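Long-range contacts in shikimate kinase (Bacteroides thetaiotaomicron, PDB 3VAA), which probably phosphorylates the 3-hydroxyl group of shikimate with ATP and magnesium, the fifth of seven steps on the pathway to chorismate: residues G32-G37 against Q140-L145; Y173-D178 against Q191-L196; I54-Y59 against N86-V91. All blocks are in the same frame, centred on the assembly; numbering follows the deposited sequence.

How the contacts relate
Contact 3 (54-59 with 86-91) is nested inside the chain loop that contact 1 (32-37 with 140-145) closes, and contact 2 (173-178 with 191-196) follows both. All three belong to one P-loop kinase fold with a five-stranded parallel sheet of order 2-3-1-4-5. Contacts 2 and 3 use its two outermost strands, 173-176 and 53-55, and their centres lie about 23 Å apart. Contact 1 sits beyond the end of the central strand 27-31, about 21 Å from contact 2 and 19 Å from contact 3 between centres. It touches contact 2 where A36 O packs on A177 CB. Contact 1 holds the predicted nucleotide loop, and contact 3 the predicted shikimate-binding residue D57.

Contact 1 of 3, residues G32-G37 against Q140-L145; sequences GYMGAG and QQRPIL
The loop G32-G37, which turns at Y33-A36 through a type II beta turn closed by A36 N to Y33 O, faces Q140-L145 across 8.8 Å between M34 CA and R142 CA, with no hydrogen bond between the two segments. This is the P-loop (Walker A) between strand 27-31 and helix 38-49; G35, A36 and G37 are predicted to bind ATP, as is R142 of the facing segment. M34 carries the contact. Its CB lies 3.5 Å above the guanidinium plane of R142, over the centre of the group, and the two chains then run past each other in opposite directions, bringing M34 SD to 3.7 Å from R142 CD. R142 gets its head group there by a bend at chi2 (-66°), after which the chain runs straight to the guanidinium. G35 N lies 3.8 Å from R142 NH2, obliquely; both are donors, and the pair is a contact without a hydrogen bond. L135 of helix 128-137 also touches M34, R142 and L145. A PEG molecule, probably from the crystallisation liquor, takes a hydrogen bond from G37 N and lies beside R142, and may mark the nucleotide pocket. Extended beyond CG, the M34 chain reaches the 3-10 turn 143-145, where M34 CE is 3.8 Å from L145 CD2, tip to tip, and 3.9 Å from I144 CG2.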
# COMPACT_ATOMS: atom_id res chain seq x y z
N GLY A 32 1.11 -1.93 3.02
CA GLY A 32 0.33 -3.14 3.26
C GLY A 32 0.24 -3.98 2.00
O GLY A 32 0.73 -3.59 0.94
N TYR A 33 -0.40 -5.14 2.13
CA TYR A 33 -0.46 -6.08 1.03
C TYR A 33 -1.54 -5.72 0.03
O TYR A 33 -2.41 -4.90 0.32
CB TYR A 33 -0.75 -7.48 1.62
CG TYR A 33 -0.48 -8.65 0.71
CD1 TYR A 33 0.79 -8.88 0.17
CD2 TYR A 33 -1.48 -9.58 0.42
CE1 TYR A 33 1.03 -9.96 -0.65
CE2 TYR A 33 -1.24 -10.67 -0.39
CZ TYR A 33 0.02 -10.86 -0.93
OH TYR A 33 0.23 -11.96 -1.73
N MET A 34 -1.46 -6.31 -1.16
CA MET A 34 -2.54 -6.16 -2.13
C MET A 34 -3.84 -6.62 -1.47
O MET A 34 -3.88 -7.64 -0.75
CB MET A 34 -2.30 -6.99 -3.40
CG MET A 34 -2.12 -8.47 -3.18
SD MET A 34 -2.04 -9.37 -4.74
CE MET A 34 -1.66 -11.02 -4.21
N GLY A 35 -4.91 -5.86 -1.71
CA GLY A 35 -6.20 -6.16 -1.15
C GLY A 35 -6.47 -5.50 0.18
O GLY A 35 -7.61 -5.51 0.64
N ALA A 36 -5.44 -4.92 0.80
CA ALA A 36 -5.59 -4.29 2.13
C ALA A 36 -6.47 -3.04 2.14
O ALA A 36 -7.04 -2.70 3.16
CB ALA A 36 -4.23 -3.96 2.73
N GLY A 37 -6.59 -2.38 1.00
CA GLY A 37 -7.39 -1.16 0.89
C GLY A 37 -6.61 0.14 0.79
O GLY A 37 -7.16 1.20 1.07
N GLN A 140 -9.41 -11.75 -10.99
CA GLN A 140 -9.08 -11.35 -12.37
C GLN A 140 -8.03 -10.22 -12.43
O GLN A 140 -7.25 -10.13 -13.39
CB GLN A 140 -10.35 -10.91 -13.10
CG GLN A 140 -10.12 -10.26 -14.48
CD GLN A 140 -9.42 -11.17 -15.47
OE1 GLN A 140 -9.52 -12.40 -15.38
NE2 GLN A 140 -8.73 -10.57 -16.44
N GLN A 141 -8.04 -9.35 -11.43
CA GLN A 141 -7.12 -8.22 -11.41
C GLN A 141 -5.75 -8.55 -10.81
O GLN A 141 -4.89 -7.68 -10.75
CB GLN A 141 -7.72 -7.04 -10.62
CG GLN A 141 -8.85 -6.33 -11.32
CD GLN A 141 -10.14 -7.13 -11.38
OE1 GLN A 141 -10.64 -7.60 -10.35
NE2 GLN A 141 -10.70 -7.27 -12.57
N ARG A 142 -5.56 -9.80 -10.37
CA ARG A 142 -4.31 -10.22 -9.71
C ARG A 142 -3.78 -11.49 -10.36
O ARG A 142 -4.07 -12.59 -9.88
CB ARG A 142 -4.58 -10.48 -8.22
CG ARG A 142 -5.24 -9.33 -7.47
CD ARG A 142 -4.33 -8.11 -7.37
NE ARG A 142 -4.92 -7.08 -6.51
CZ ARG A 142 -4.33 -5.93 -6.20
NH1 ARG A 142 -3.11 -5.65 -6.68
NH2 ARG A 142 -4.94 -5.06 -5.40
N PRO A 143 -3.02 -11.35 -11.46
CA PRO A 143 -2.50 -12.51 -12.20
C PRO A 143 -1.68 -13.51 -11.38
O PRO A 143 -1.77 -14.72 -11.64
CB PRO A 143 -1.61 -11.86 -13.28
CG PRO A 143 -1.32 -10.51 -12.78
CD PRO A 143 -2.55 -10.08 -12.05
N ILE A 144 -0.91 -13.04 -10.40
CA ILE A 144 -0.12 -13.94 -9.57
C ILE A 144 -0.98 -15.00 -8.85
O ILE A 144 -0.48 -16.07 -8.49
CB ILE A 144 0.74 -13.14 -8.53
CG1 ILE A 144 1.94 -13.96 -8.05
CG2 ILE A 144 -0.11 -12.65 -7.36
CD1 ILE A 144 2.88 -13.17 -7.12
N LEU A 145 -2.27 -14.72 -8.64
CA LEU A 145 -3.17 -15.66 -7.93
C LEU A 145 -3.93 -16.62 -8.86
O LEU A 145 -4.63 -17.53 -8.39
CB LEU A 145 -4.21 -14.89 -7.12
CG LEU A 145 -3.65 -13.86 -6.13
CD1 LEU A 145 -4.80 -13.18 -5.39
CD2 LEU A 145 -2.69 -14.53 -5.16

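Contact 2 of 3, residues Y173-D178 against Q191-L196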
# COMPACT_ATOMS: atom_id res chain seq x y z
N TYR A 173 2.52 3.57 12.61
CA TYR A 173 1.12 3.33 12.94
C TYR A 173 0.61 2.04 12.32
O TYR A 173 0.91 1.76 11.16
CB TYR A 173 0.26 4.47 12.41
CG TYR A 173 0.61 5.83 12.93
CD1 TYR A 173 0.16 6.27 14.17
CD2 TYR A 173 1.37 6.71 12.16
CE1 TYR A 173 0.48 7.53 14.64
CE2 TYR A 173 1.69 7.97 12.62
CZ TYR A 173 1.23 8.37 13.86
OH TYR A 173 1.54 9.63 14.31
N ILE A 174 -0.14 1.27 13.10
CA ILE A 174 -0.74 0.02 12.62
C ILE A 174 -2.25 0.21 12.76
O ILE A 174 -2.78 0.43 13.85
CB ILE A 174 -0.20 -1.23 13.34
CG1 ILE A 174 1.32 -1.36 13.14
CG2 ILE A 174 -0.89 -2.50 12.81
CD1 ILE A 174 1.94 -2.60 13.79
N PHE A 175 -2.95 0.11 11.63
CA PHE A 175 -4.37 0.35 11.55
C PHE A 175 -5.11 -0.85 10.98
O PHE A 175 -4.74 -1.39 9.95
CB PHE A 175 -4.61 1.58 10.67
CG PHE A 175 -6.06 1.97 10.51
CD1 PHE A 175 -6.71 2.69 11.51
CD2 PHE A 175 -6.75 1.70 9.34
CE1 PHE A 175 -8.04 3.08 11.36
CE2 PHE A 175 -8.07 2.10 9.18
CZ PHE A 175 -8.72 2.79 10.20
N ASN A 176 -6.17 -1.26 11.67
CA ASN A 176 -7.00 -2.37 11.18
C ASN A 176 -7.89 -1.86 10.04
O ASN A 176 -8.76 -0.99 10.24
CB ASN A 176 -7.79 -3.00 12.32
CG ASN A 176 -8.72 -4.11 11.86
OD1 ASN A 176 -9.45 -3.95 10.88
ND2 ASN A 176 -8.74 -5.23 12.60
N ALA A 177 -7.67 -2.41 8.85
CA ALA A 177 -8.37 -2.00 7.66
C ALA A 177 -9.34 -3.09 7.17
O ALA A 177 -9.64 -3.15 5.98
CB ALA A 177 -7.34 -1.62 6.57
N ASP A 178 -9.82 -3.93 8.10
CA ASP A 178 -10.75 -5.02 7.77
C ASP A 178 -12.07 -4.54 7.20
O ASP A 178 -12.69 -5.25 6.41
CB ASP A 178 -11.12 -5.85 9.01
CG ASP A 178 -9.98 -6.72 9.52
OD1 ASP A 178 -9.05 -7.00 8.75
OD2 ASP A 178 -10.06 -7.16 10.71
N GLN A 191 -12.36 8.27 9.78
CA GLN A 191 -12.44 8.99 11.05
C GLN A 191 -11.51 8.41 12.11
O GLN A 191 -10.86 9.15 12.85
CB GLN A 191 -13.89 9.00 11.59
CG GLN A 191 -14.87 9.77 10.68
CD GLN A 191 -16.33 9.66 11.14
OE1 GLN A 191 -16.63 9.02 12.15
NE2 GLN A 191 -17.24 10.27 10.38
N ARG A 192 -11.45 7.09 12.19
CA ARG A 192 -10.60 6.42 13.15
C ARG A 192 -9.12 6.66 12.81
O ARG A 192 -8.27 6.85 13.71
CB ARG A 192 -10.89 4.93 13.13
CG ARG A 192 -10.24 4.15 14.26
CD ARG A 192 -10.70 2.69 14.24
NE ARG A 192 -12.15 2.58 14.02
CZ ARG A 192 -12.73 2.20 12.87
NH1 ARG A 192 -12.01 1.83 11.82
NH2 ARG A 192 -14.05 2.16 12.78
N LEU A 193 -8.80 6.62 11.53
CA LEU A 193 -7.43 6.85 11.09
C LEU A 193 -7.00 8.29 11.37
O LEU A 193 -5.87 8.55 11.83
CB LEU A 193 -7.28 6.53 9.61
CG LEU A 193 -5.85 6.61 9.09
CD1 LEU A 193 -4.95 5.64 9.88
CD2 LEU A 193 -5.83 6.31 7.61
N GLN A 194 -7.90 9.22 11.11
CA GLN A 194 -7.66 10.62 11.36
C GLN A 194 -7.39 10.84 12.85
O GLN A 194 -6.52 11.62 13.23
CB GLN A 194 -8.86 11.44 10.88
CG GLN A 194 -8.67 12.93 10.85
CD GLN A 194 -9.82 13.65 10.14
OE1 GLN A 194 -10.86 13.06 9.84
NE2 GLN A 194 -9.62 14.93 9.86
N GLU A 195 -8.12 10.12 13.71
CA GLU A 195 -7.93 10.24 15.15
C GLU A 195 -6.58 9.64 15.56
O GLU A 195 -5.82 10.27 16.33
CB GLU A 195 -9.09 9.57 15.90
CG GLU A 195 -9.07 9.79 17.42
CD GLU A 195 -10.34 9.27 18.11
OE1 GLU A 195 -11.32 8.92 17.41
OE2 GLU A 195 -10.36 9.22 19.36
N LEU A 196 -6.27 8.45 15.05
CA LEU A 196 -5.00 7.77 15.35
C LEU A 196 -3.79 8.62 14.98
O LEU A 196 -2.82 8.68 15.74
CB LEU A 196 -4.93 6.42 14.61
CG LEU A 196 -3.70 5.52 14.87
CD1 LEU A 196 -3.64 5.04 16.33
CD2 LEU A 196 -3.69 4.32 13.90
O HOH W 1 -9.72 0.26 12.58
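F175 presses its ring against L193 and R192, where the outermost strand 173-176 of the parallel sheet is covered by the C-terminal helix 183-196 of this P-loop kinase fold. Strand 173-176 and the helical segment 191-196 run nearly antiparallel, their axes 9.8 Å apart at the closest. The tight part is built on F175. With CG anti to the backbone N (chi1 -179°), the ring leans toward the helix and takes L193 CD1 over one face, a CH-pi contact of 4.1 Å to the ring centroid, offset toward the rim. Its CE1 comes up to the helix backbone, 3.6 Å from L193 N, and the CB of R192 stands at the ring edge, in its plane. L41 of helix 38-49 touches both F175 and L193, so this buried pair also joins the terminal helix to the helix that follows the P-loop.

Toward solvent the fit slackens. L196, an exposed residue, lies obliquely against F175, its CD2 4.2 Å from F175 CD1, and rests its CG beside Y173 CD1 as the two side chains pass in opposite directions. No hydrogen bond links the segments directly. R192 instead bends at chi3 (-44°), which brings its NH1 obliquely to 3.8 Å from F175 CZ. Water 1 lies over the ring face opposite L193. Just beyond, N176 OD1 accepts from D178 N in an Asx turn at the end of the strand, and N176 ND2 donates back to D178 OD2. The water donates to N176 O at 2.8 Å and accepts a weak bond from R192 NH1 at 2.9 Å.

Contact 3 of 3, residues I54-Y59 against N86-V91; sequences IDLDWY and NMLHEV
Y59 OH donates to E90 OE1 at 2.6 Å, the shortest polar bond between the two segments. The carboxylate oxygen is met nearly along its C-O axis and lies at the edge of the tyrosine ring, in its plane, while the ring and carboxylate planes stand 80° apart. E90 OE2 forms a salt bridge with R63, so both oxygens of the group are held, and the negative charge of E90 may help to polarise the phenol O-H. Beneath this bond V91 CG1 sits squarely over the centre of the ring, 3.5 Å from the centroid and 9° off the normal, a CH-pi contact. Y59 turns its CG anti to the backbone N (chi1 -176°), which sends the ring toward helix 68-91. M87 adds a Met-aromatic contact, its SD oblique to the ring and 3.8 Å from Y59 CE2. The contact thereby packs the first turn of helix 56-64, just after edge strand 53-55 of the parallel sheet, against the end of helix 68-91. D55 caps that first turn, accepting from D57 N, and D57 is predicted to bind shikimate. L56 packs against the same helix: it crosses M87 and L88 at about right angles, with CD1 against M87 CB and CD2 against L88 CB. L56 CD1 also meets the other branch of V91, lying 4.1 Å from V91 CG2.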
# COMPACT_ATOMS: atom_id res chain seq x y z
N ILE A 54 -1.62 10.13 -4.09
CA ILE A 54 -0.65 9.65 -5.07
C ILE A 54 -0.37 8.15 -4.85
O ILE A 54 0.03 7.75 -3.76
CB ILE A 54 0.68 10.43 -4.96
CG1 ILE A 54 0.45 11.92 -5.23
CG2 ILE A 54 1.74 9.86 -5.94
CD1 ILE A 54 1.70 12.75 -5.14
N ASP A 55 -0.58 7.34 -5.88
CA ASP A 55 -0.24 5.91 -5.86
C ASP A 55 1.18 5.83 -6.46
O ASP A 55 1.40 6.25 -7.59
CB ASP A 55 -1.24 5.13 -6.70
CG ASP A 55 -0.92 3.65 -6.84
OD1 ASP A 55 0.19 3.21 -6.53
OD2 ASP A 55 -1.81 2.91 -7.29
N LEU A 56 2.14 5.34 -5.71
CA LEU A 56 3.52 5.28 -6.20
C LEU A 56 3.67 4.53 -7.52
O LEU A 56 4.44 4.95 -8.38
CB LEU A 56 4.45 4.68 -5.14
CG LEU A 56 5.96 4.68 -5.45
CD1 LEU A 56 6.44 6.05 -5.84
CD2 LEU A 56 6.73 4.15 -4.22
N ASP A 57 2.94 3.43 -7.70
CA ASP A 57 3.00 2.70 -8.97
C ASP A 57 2.56 3.57 -10.13
O ASP A 57 3.15 3.50 -11.23
CB ASP A 57 2.17 1.44 -8.93
CG ASP A 57 2.81 0.33 -8.12
OD1 ASP A 57 3.99 0.46 -7.70
OD2 ASP A 57 2.14 -0.70 -7.93
N TRP A 58 1.52 4.38 -9.92
CA TRP A 58 1.06 5.31 -10.96
C TRP A 58 2.16 6.32 -11.25
O TRP A 58 2.45 6.64 -12.41
CB TRP A 58 -0.24 6.01 -10.54
CG TRP A 58 -0.65 7.16 -11.43
CD1 TRP A 58 -1.41 7.09 -12.56
CD2 TRP A 58 -0.33 8.55 -11.25
NE1 TRP A 58 -1.57 8.35 -13.10
CE2 TRP A 58 -0.92 9.26 -12.31
CE3 TRP A 58 0.40 9.26 -10.28
CZ2 TRP A 58 -0.81 10.66 -12.45
CZ3 TRP A 58 0.52 10.65 -10.42
CH2 TRP A 58 -0.09 11.33 -11.50
N TYR A 59 2.78 6.83 -10.18
CA TYR A 59 3.84 7.84 -10.32
C TYR A 59 5.02 7.28 -11.15
O TYR A 59 5.56 7.95 -12.05
CB TYR A 59 4.29 8.31 -8.94
CG TYR A 59 5.29 9.41 -8.98
CD1 TYR A 59 4.90 10.73 -9.09
CD2 TYR A 59 6.66 9.14 -8.92
CE1 TYR A 59 5.83 11.75 -9.14
CE2 TYR A 59 7.59 10.15 -8.95
CZ TYR A 59 7.17 11.46 -9.08
OH TYR A 59 8.09 12.50 -9.12
N ASN A 86 13.98 5.04 -5.82
CA ASN A 86 14.25 6.38 -6.29
C ASN A 86 12.97 7.22 -6.43
O ASN A 86 12.95 8.39 -6.07
CB ASN A 86 15.03 6.34 -7.60
CG ASN A 86 16.43 5.81 -7.43
OD1 ASN A 86 17.03 5.96 -6.35
ND2 ASN A 86 17.00 5.27 -8.51
N MET A 87 11.88 6.61 -6.89
CA MET A 87 10.64 7.34 -7.03
C MET A 87 10.01 7.61 -5.65
O MET A 87 9.39 8.67 -5.45
CB MET A 87 9.68 6.60 -7.97
CG MET A 87 10.13 6.57 -9.44
SD MET A 87 10.59 8.18 -10.12
CE MET A 87 12.38 8.26 -9.81
N LEU A 88 10.16 6.69 -4.72
CA LEU A 88 9.74 6.91 -3.32
C LEU A 88 10.43 8.17 -2.79
O LEU A 88 9.79 9.02 -2.16
CB LEU A 88 10.08 5.72 -2.45
CG LEU A 88 9.79 5.84 -0.95
CD1 LEU A 88 8.29 6.13 -0.72
CD2 LEU A 88 10.23 4.57 -0.19
N HIS A 89 11.73 8.32 -3.06
CA HIS A 89 12.45 9.50 -2.61
C HIS A 89 11.94 10.79 -3.26
O HIS A 89 11.96 11.84 -2.63
CB HIS A 89 13.97 9.31 -2.75
CG HIS A 89 14.53 8.40 -1.71
ND1 HIS A 89 15.49 8.82 -0.81
CD2 HIS A 89 14.19 7.15 -1.34
CE1 HIS A 89 15.76 7.83 0.03
NE2 HIS A 89 14.98 6.80 -0.27
N GLU A 90 11.49 10.70 -4.50
CA GLU A 90 10.92 11.87 -5.16
C GLU A 90 9.58 12.27 -4.54
O GLU A 90 9.37 13.45 -4.23
CB GLU A 90 10.73 11.62 -6.66
CG GLU A 90 12.01 11.57 -7.44
CD GLU A 90 11.78 11.74 -8.94
OE1 GLU A 90 10.61 11.89 -9.36
OE2 GLU A 90 12.76 11.72 -9.71
N VAL A 91 8.68 11.30 -4.35
CA VAL A 91 7.34 11.64 -3.82
C VAL A 91 7.43 12.06 -2.37
O VAL A 91 6.58 12.80 -1.88
CB VAL A 91 6.29 10.50 -4.04
CG1 VAL A 91 6.15 10.18 -5.54
CG2 VAL A 91 6.64 9.25 -3.27